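Long-range contact in phosphoserine aminotransferase SerC (Cytophaga hutchinsonii ATCC 33406, PDB 3FFR), which probably catalyses the pyridoxal-phosphate-dependent transamination of 3-phosphohydroxypyruvate by glutamate to phosphoserine in serine biosynthesis, as a class-V aminotransferase: residues A115-V127 with S142-F155. Numbering follows the deposited sequence.
Sequences AFGKGFYPADITV and SSGVSMPVEDINTF
Phe116 lays one face of its ring over Ser143, whose CB sits 3.7 Å from the ring centroid, 15° off the normal, in a CH-pi contact. With CG anti to the backbone N (chi1 -173°), the ring reaches across far enough for CZ to come within 3.2 Å of Ser142 O. Replacing Phe116 by alanine would probably leave Ser143 CB without its ring cover and open a gap beside Ser142, whose hydroxyl is hydrogen-bonded to Glu140 and the backbone of Ser93. The type II turn from Ala115 to Lys118 that carries Phe116 leads the chain over Val145. The two methyls of Val145 divide the work: CG2 meets the Gly117 carbonyl, while CG1 lies 3.6 Å from Gly119 CA, glycine letting the chain pass this close.

No direct hydrogen bond joins the segments; water does the polar pairing. One molecule links Gly117 N, Lys118 O and Ser143 OG, a second spans Phe120 N and Ser146 O. Two more each donate to both Phe120 O and Asp151 OD2, doubling the bridge between oxygens 4.1 Å apart; Asp151 OD1 meanwhile forms a salt bridge with Lys296.

Further along, the selenomethionine Met147 bends at chi3 (-88°), bringing CE 3.7 Å from Phe120 CD2. The Pro122 ring packs by CG on Asp151 CB and by CB on Thr154, whose OG1 is tied back to Asp151 O. Phe155 then takes Val127 CG2 at its ring edge and Ile125 CG2 obliquely, with strands 85-90 and 133-137 also touching its ring. The contact thus packs the connection from strand 108-113 to strand 133-137 against the bulged turn, strand 145-146 and short helix 149-152 that follow strands 133-137 and 139-140, in the large mixed-sheet domain of a fold-type I PLP-dependent aminotransferase.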
ATOM      1  N   ALA A 115      30.256   9.992  -6.860  1.00 27.90           N
ATOM      2  CA  ALA A 115      30.462   9.810  -5.423  1.00 29.05           C
ATOM      3  C   ALA A 115      29.318  10.402  -4.623  1.00 28.47           C
ATOM      4  O   ALA A 115      28.666  11.353  -5.033  1.00 28.39           O
ATOM      5  CB  ALA A 115      31.793  10.485  -4.981  1.00 30.24           C
ATOM      6  N   PHE A 116      29.115   9.850  -3.437  1.00 29.51           N
ATOM      7  CA  PHE A 116      28.116  10.410  -2.519  1.00 28.74           C
ATOM      8  C   PHE A 116      28.450  11.858  -2.255  1.00 29.19           C
ATOM      9  O   PHE A 116      29.584  12.197  -1.857  1.00 31.44           O
ATOM     10  CB  PHE A 116      28.084   9.618  -1.206  1.00 31.25           C
ATOM     11  CG  PHE A 116      26.961  10.013  -0.264  1.00 29.48           C
ATOM     12  CD1 PHE A 116      27.124  11.046   0.623  1.00 34.26           C
ATOM     13  CD2 PHE A 116      25.761   9.314  -0.256  1.00 31.20           C
ATOM     14  CE1 PHE A 116      26.107  11.404   1.493  1.00 33.90           C
ATOM     15  CE2 PHE A 116      24.749   9.661   0.610  1.00 35.09           C
ATOM     16  CZ  PHE A 116      24.930  10.691   1.499  1.00 36.15           C
ATOM     17  N   GLY A 117      27.480  12.732  -2.466  1.00 28.53           N
ATOM     18  CA  GLY A 117      27.662  14.159  -2.240  1.00 28.01           C
ATOM     19  C   GLY A 117      27.917  14.903  -3.529  1.00 28.80           C
ATOM     20  O   GLY A 117      27.967  16.130  -3.572  1.00 29.09           O
ATOM     21  N   LYS A 118      28.066  14.127  -4.594  1.00 28.92           N
ATOM     22  CA  LYS A 118      28.273  14.688  -5.934  1.00 27.34           C
ATOM     23  C   LYS A 118      27.163  14.339  -6.906  1.00 28.49           C
ATOM     24  O   LYS A 118      26.355  13.447  -6.692  1.00 28.11           O
ATOM     25  CB  LYS A 118      29.628  14.255  -6.504  1.00 29.08           C
ATOM     26  CG  LYS A 118      30.788  14.865  -5.754  1.00 32.03           C
ATOM     27  CD  LYS A 118      32.088  14.379  -6.248  1.00 44.98           C
ATOM     28  CE  LYS A 118      33.220  15.163  -5.584  1.00 50.50           C
ATOM     29  NZ  LYS A 118      34.535  14.686  -6.092  1.00 57.23           N
ATOM     30  N   GLY A 119      27.173  15.079  -8.003  1.00 28.81           N
ATOM     31  CA  GLY A 119      26.197  14.902  -9.063  1.00 28.28           C
ATOM     32  C   GLY A 119      26.840  14.595 -10.390  1.00 27.71           C
ATOM     33  O   GLY A 119      28.018  14.197 -10.471  1.00 28.58           O
ATOM     34  N   PHE A 120      26.057  14.799 -11.439  1.00 27.66           N
ATOM     35  CA  PHE A 120      26.425  14.441 -12.809  1.00 27.97           C
ATOM     36  C   PHE A 120      26.582  15.617 -13.759  1.00 29.42           C
ATOM     37  O   PHE A 120      25.909  16.649 -13.633  1.00 30.56           O
ATOM     38  CB  PHE A 120      25.362  13.485 -13.381  1.00 29.10           C
ATOM     39  CG  PHE A 120      25.290  12.189 -12.635  1.00 26.85           C
ATOM     40  CD1 PHE A 120      26.196  11.174 -12.894  1.00 32.12           C
ATOM     41  CD2 PHE A 120      24.360  12.004 -11.618  1.00 32.10           C
ATOM     42  CE1 PHE A 120      26.139   9.987 -12.168  1.00 30.42           C
ATOM     43  CE2 PHE A 120      24.326  10.830 -10.898  1.00 30.29           C
ATOM     44  CZ  PHE A 120      25.212   9.828 -11.183  1.00 29.63           C
ATOM     45  N   TYR A 121      27.467  15.400 -14.728  1.00 27.84           N
ATOM     46  CA  TYR A 121      27.808  16.396 -15.772  1.00 28.14           C
ATOM     47  C   TYR A 121      27.559  15.694 -17.109  1.00 28.21           C
ATOM     48  O   TYR A 121      28.393  14.929 -17.585  1.00 28.99           O
ATOM     49  CB  TYR A 121      29.250  16.938 -15.608  1.00 28.73           C
ATOM     50  CG  TYR A 121      29.359  17.537 -14.236  1.00 28.06           C
ATOM     51  CD1 TYR A 121      28.947  18.836 -13.984  1.00 28.24           C
ATOM     52  CD2 TYR A 121      29.739  16.762 -13.157  1.00 29.49           C
ATOM     53  CE1 TYR A 121      28.976  19.361 -12.696  1.00 29.09           C
ATOM     54  CE2 TYR A 121      29.762  17.290 -11.840  1.00 29.24           C
ATOM     55  CZ  TYR A 121      29.376  18.584 -11.634  1.00 28.41           C
ATOM     56  OH  TYR A 121      29.387  19.118 -10.354  1.00 27.87           O
ATOM     57  N   PRO A 122      26.377  15.927 -17.679  1.00 29.55           N
ATOM     58  CA  PRO A 122      25.929  15.146 -18.821  1.00 34.30           C
ATOM     59  C   PRO A 122      26.812  15.158 -20.036  1.00 34.76           C
ATOM     60  O   PRO A 122      26.789  14.218 -20.806  1.00 35.75           O
ATOM     61  CB  PRO A 122      24.582  15.797 -19.179  1.00 37.91           C
ATOM     62  CG  PRO A 122      24.086  16.348 -17.931  1.00 36.86           C
ATOM     63  CD  PRO A 122      25.290  16.780 -17.156  1.00 31.43           C
ATOM     64  N   ALA A 123      27.570  16.215 -20.195  1.00 35.42           N
ATOM     65  CA  ALA A 123      28.424  16.326 -21.379  1.00 36.04           C
ATOM     66  C   ALA A 123      29.379  15.127 -21.438  1.00 37.73           C
ATOM     67  O   ALA A 123      29.793  14.698 -22.509  1.00 40.50           O
ATOM     68  CB  ALA A 123      29.219  17.634 -21.340  1.00 38.41           C
ATOM     69  N   ASP A 124      29.687  14.594 -20.261  1.00 36.07           N
ATOM     70  CA  ASP A 124      30.640  13.488 -20.077  1.00 37.51           C
ATOM     71  C   ASP A 124      30.004  12.101 -20.041  1.00 36.74           C
ATOM     72  O   ASP A 124      30.690  11.090 -19.799  1.00 36.18           O
ATOM     73  CB  ASP A 124      31.354  13.638 -18.734  1.00 39.95           C
ATOM     74  CG  ASP A 124      32.229  14.876 -18.667  1.00 49.95           C
ATOM     75  OD1 ASP A 124      32.684  15.365 -19.732  1.00 46.58           O
ATOM     76  OD2 ASP A 124      32.472  15.336 -17.529  1.00 50.12           O
ATOM     77  N   ILE A 125      28.706  12.044 -20.285  1.00 32.55           N
ATOM     78  CA  ILE A 125      27.985  10.777 -20.162  1.00 28.35           C
ATOM     79  C   ILE A 125      27.439  10.249 -21.481  1.00 29.80           C
ATOM     80  O   ILE A 125      26.884  11.006 -22.276  1.00 32.08           O
ATOM     81  CB  ILE A 125      26.803  10.953 -19.169  1.00 31.32           C
ATOM     82  CG1 ILE A 125      27.338  11.409 -17.799  1.00 30.60           C
ATOM     83  CG2 ILE A 125      25.954   9.666 -19.027  1.00 31.25           C
ATOM     84  CD1 ILE A 125      26.231  11.665 -16.758  1.00 32.87           C
ATOM     85  N   THR A 126      27.660   8.963 -21.717  1.00 27.27           N
ATOM     86  CA  THR A 126      27.070   8.289 -22.859  1.00 28.22           C
ATOM     87  C   THR A 126      26.202   7.139 -22.313  1.00 29.87           C
ATOM     88  O   THR A 126      26.375   6.670 -21.198  1.00 29.58           O
ATOM     89  CB  THR A 126      28.116   7.750 -23.842  1.00 29.24           C
ATOM     90  OG1 THR A 126      28.953   6.820 -23.157  1.00 31.06           O
ATOM     91  CG2 THR A 126      28.961   8.880 -24.462  1.00 31.40           C
ATOM     92  N   VAL A 127      25.243   6.713 -23.114  1.00 26.98           N
ATOM     93  CA  VAL A 127      24.330   5.626 -22.753  1.00 26.68           C
ATOM     94  C   VAL A 127      24.412   4.555 -23.828  1.00 27.80           C
ATOM     95  O   VAL A 127      24.217   4.858 -25.030  1.00 26.21           O
ATOM     96  CB  VAL A 127      22.869   6.126 -22.659  1.00 27.42           C
ATOM     97  CG1 VAL A 127      21.937   4.973 -22.339  1.00 26.17           C
ATOM     98  CG2 VAL A 127      22.739   7.286 -21.629  1.00 26.73           C
ATOM     99  N   SER A 142      19.282  11.002  -0.019  1.00 27.98           N
ATOM    100  CA  SER A 142      20.325  10.624   0.939  1.00 26.87           C
ATOM    101  C   SER A 142      21.452  11.657   1.021  1.00 26.46           C
ATOM    102  O   SER A 142      21.988  11.914   2.108  1.00 27.74           O
ATOM    103  CB  SER A 142      20.925   9.241   0.630  1.00 26.97           C
ATOM    104  OG  SER A 142      21.545   9.191  -0.644  1.00 26.92           O
ATOM    105  N   SER A 143      21.755  12.287  -0.111  1.00 26.20           N
ATOM    106  CA  SER A 143      22.914  13.178  -0.205  1.00 27.35           C
ATOM    107  C   SER A 143      22.592  14.641  -0.418  1.00 28.24           C
ATOM    108  O   SER A 143      23.455  15.496  -0.270  1.00 28.55           O
ATOM    109  CB  SER A 143      23.801  12.712  -1.345  1.00 27.45           C
ATOM    110  OG  SER A 143      23.151  12.916  -2.583  1.00 25.56           O
ATOM    111  N   GLY A 144      21.354  14.911  -0.805  1.00 28.04           N
ATOM    112  CA  GLY A 144      20.912  16.274  -1.091  1.00 26.83           C
ATOM    113  C   GLY A 144      21.330  16.822  -2.457  1.00 28.09           C
ATOM    114  O   GLY A 144      21.371  18.043  -2.673  1.00 27.88           O
ATOM    115  N   VAL A 145      21.651  15.916  -3.372  1.00 27.02           N
ATOM    116  CA  VAL A 145      22.019  16.281  -4.735  1.00 27.10           C
ATOM    117  C   VAL A 145      20.858  16.114  -5.705  1.00 29.41           C
ATOM    118  O   VAL A 145      20.175  15.088  -5.732  1.00 27.55           O
ATOM    119  CB  VAL A 145      23.215  15.447  -5.265  1.00 26.26           C
ATOM    120  CG1 VAL A 145      23.545  15.804  -6.787  1.00 26.06           C
ATOM    121  CG2 VAL A 145      24.495  15.654  -4.365  1.00 26.14           C
ATOM    122  N   SER A 146      20.640  17.151  -6.501  1.00 26.67           N
ATOM    123  CA  SER A 146      19.638  17.112  -7.571  1.00 26.83           C
ATOM    124  C   SER A 146      20.273  17.009  -8.932  1.00 29.24           C
ATOM    125  O   SER A 146      21.437  17.332  -9.128  1.00 28.49           O
ATOM    126  CB  SER A 146      18.748  18.357  -7.561  1.00 27.61           C
ATOM    127  OG  SER A 146      18.021  18.530  -6.347  1.00 30.95           O
HETATM  128  N   MSE A 147      19.471  16.513  -9.860  1.00 25.52           N
HETATM  129  CA  MSE A 147      19.772  16.548 -11.304  1.00 26.29           C
HETATM  130  C   MSE A 147      18.734  17.501 -11.911  1.00 28.07           C
HETATM  131  O   MSE A 147      17.594  17.099 -12.175  1.00 26.31           O
HETATM  132  CB  MSE A 147      19.666  15.204 -11.987  1.00 28.42           C
HETATM  133  CG  MSE A 147      20.079  15.322 -13.430  1.00 27.31           C
HETATM  134 SE   MSE A 147      19.971  13.672 -14.441  0.75 25.73          SE
HETATM  135  CE  MSE A 147      21.767  12.952 -14.073  1.00 33.43           C
ATOM    136  N   PRO A 148      19.102  18.774 -12.102  1.00 27.97           N
ATOM    137  CA  PRO A 148      18.142  19.748 -12.628  1.00 29.79           C
ATOM    138  C   PRO A 148      17.542  19.342 -13.972  1.00 30.47           C
ATOM    139  O   PRO A 148      18.139  18.585 -14.711  1.00 27.76           O
ATOM    140  CB  PRO A 148      18.968  20.996 -12.775  1.00 28.82           C
ATOM    141  CG  PRO A 148      19.982  20.887 -11.717  1.00 30.10           C
ATOM    142  CD  PRO A 148      20.377  19.432 -11.738  1.00 30.16           C
ATOM    143  N   VAL A 149      16.356  19.870 -14.248  1.00 28.49           N
ATOM    144  CA  VAL A 149      15.618  19.512 -15.466  1.00 28.11           C
ATOM    145  C   VAL A 149      16.450  19.722 -16.724  1.00 27.90           C
ATOM    146  O   VAL A 149      16.409  18.907 -17.642  1.00 28.86           O
ATOM    147  CB  VAL A 149      14.241  20.227 -15.516  1.00 28.50           C
ATOM    148  CG1 VAL A 149      13.561  20.060 -16.885  1.00 28.00           C
ATOM    149  CG2 VAL A 149      13.318  19.654 -14.392  1.00 25.52           C
ATOM    150  N   GLU A 150      17.259  20.782 -16.746  1.00 28.45           N
ATOM    151  CA  GLU A 150      18.062  21.065 -17.932  1.00 31.87           C
ATOM    152  C   GLU A 150      19.053  19.932 -18.173  1.00 29.62           C
ATOM    153  O   GLU A 150      19.370  19.601 -19.314  1.00 29.91           O
ATOM    154  CB  GLU A 150      18.785  22.430 -17.857  1.00 34.64           C
ATOM    155  CG  GLU A 150      19.788  22.578 -16.728  1.00 45.94           C
ATOM    156  CD  GLU A 150      20.450  23.951 -16.725  1.00 60.49           C
ATOM    157  OE1 GLU A 150      20.251  24.705 -17.709  1.00 61.38           O
ATOM    158  OE2 GLU A 150      21.168  24.261 -15.747  1.00 72.84           O
ATOM    159  N   ASP A 151      19.513  19.321 -17.092  1.00 28.11           N
ATOM    160  CA  ASP A 151      20.463  18.188 -17.204  1.00 27.26           C
ATOM    161  C   ASP A 151      19.695  16.914 -17.597  1.00 28.69           C
ATOM    162  O   ASP A 151      20.127  16.109 -18.430  1.00 28.79           O
ATOM    163  CB  ASP A 151      21.262  17.987 -15.919  1.00 27.12           C
ATOM    164  CG  ASP A 151      22.311  19.100 -15.664  1.00 29.04           C
ATOM    165  OD1 ASP A 151      22.650  19.895 -16.573  1.00 33.68           O
ATOM    166  OD2 ASP A 151      22.800  19.133 -14.529  1.00 33.48           O
ATOM    167  N   ILE A 152      18.528  16.738 -16.988  1.00 29.05           N
ATOM    168  CA  ILE A 152      17.663  15.585 -17.321  1.00 27.38           C
ATOM    169  C   ILE A 152      17.374  15.564 -18.829  1.00 29.28           C
ATOM    170  O   ILE A 152      17.359  14.517 -19.494  1.00 29.30           O
ATOM    171  CB  ILE A 152      16.330  15.649 -16.523  1.00 28.16           C
ATOM    172  CG1 ILE A 152      16.670  15.319 -15.054  1.00 31.87           C
ATOM    173  CG2 ILE A 152      15.246  14.661 -17.102  1.00 26.24           C
ATOM    174  CD1 ILE A 152      15.589  15.237 -14.080  1.00 29.97           C
ATOM    175  N   ASN A 153      17.152  16.759 -19.353  1.00 28.99           N
ATOM    176  CA  ASN A 153      16.749  16.931 -20.745  1.00 28.28           C
ATOM    177  C   ASN A 153      17.805  16.525 -21.753  1.00 29.32           C
ATOM    178  O   ASN A 153      17.510  16.410 -22.945  1.00 29.85           O
ATOM    179  CB  ASN A 153      16.322  18.385 -21.033  1.00 28.05           C
ATOM    180  CG  ASN A 153      14.964  18.725 -20.451  1.00 28.17           C
ATOM    181  OD1 ASN A 153      14.218  17.839 -20.027  1.00 30.58           O
ATOM    182  ND2 ASN A 153      14.630  20.018 -20.443  1.00 31.99           N
ATOM    183  N   THR A 154      19.024  16.322 -21.278  1.00 27.93           N
ATOM    184  CA  THR A 154      20.126  15.968 -22.173  1.00 29.02           C
ATOM    185  C   THR A 154      20.152  14.497 -22.509  1.00 29.91           C
ATOM    186  O   THR A 154      20.846  14.070 -23.427  1.00 30.41           O
ATOM    187  CB  THR A 154      21.513  16.306 -21.600  1.00 28.21           C
ATOM    188  OG1 THR A 154      21.785  15.508 -20.442  1.00 30.90           O
ATOM    189  CG2 THR A 154      21.632  17.789 -21.288  1.00 29.37           C
ATOM    190  N   PHE A 155      19.376  13.715 -21.790  1.00 26.28           N
ATOM    191  CA  PHE A 155      19.406  12.240 -21.988  1.00 27.27           C
ATOM    192  C   PHE A 155      18.652  11.701 -23.187  1.00 27.50           C
ATOM    193  O   PHE A 155      19.044  10.692 -23.769  1.00 26.76           O
ATOM    194  CB  PHE A 155      19.000  11.506 -20.711  1.00 28.08           C
ATOM    195  CG  PHE A 155      20.109  11.465 -19.678  1.00 29.45           C
ATOM    196  CD1 PHE A 155      20.315  12.532 -18.824  1.00 29.81           C
ATOM    197  CD2 PHE A 155      20.982  10.393 -19.619  1.00 26.90           C
ATOM    198  CE1 PHE A 155      21.340  12.516 -17.906  1.00 30.96           C
ATOM    199  CE2 PHE A 155      22.023  10.381 -18.703  1.00 27.79           C
ATOM    200  CZ  PHE A 155      22.206  11.445 -17.850  1.00 29.55           C
TER
HETATM  201  O   HOH W   1      25.273  12.300  -4.259  1.00 25.93           O
HETATM  202  O   HOH W   2      23.182  15.720 -10.761  1.00 27.23           O
HETATM  203  O   HOH W   3      23.186  16.797 -13.255  1.00 29.00           O
HETATM  204  O   HOH W   4      25.569  19.371 -14.299  1.00 29.97           O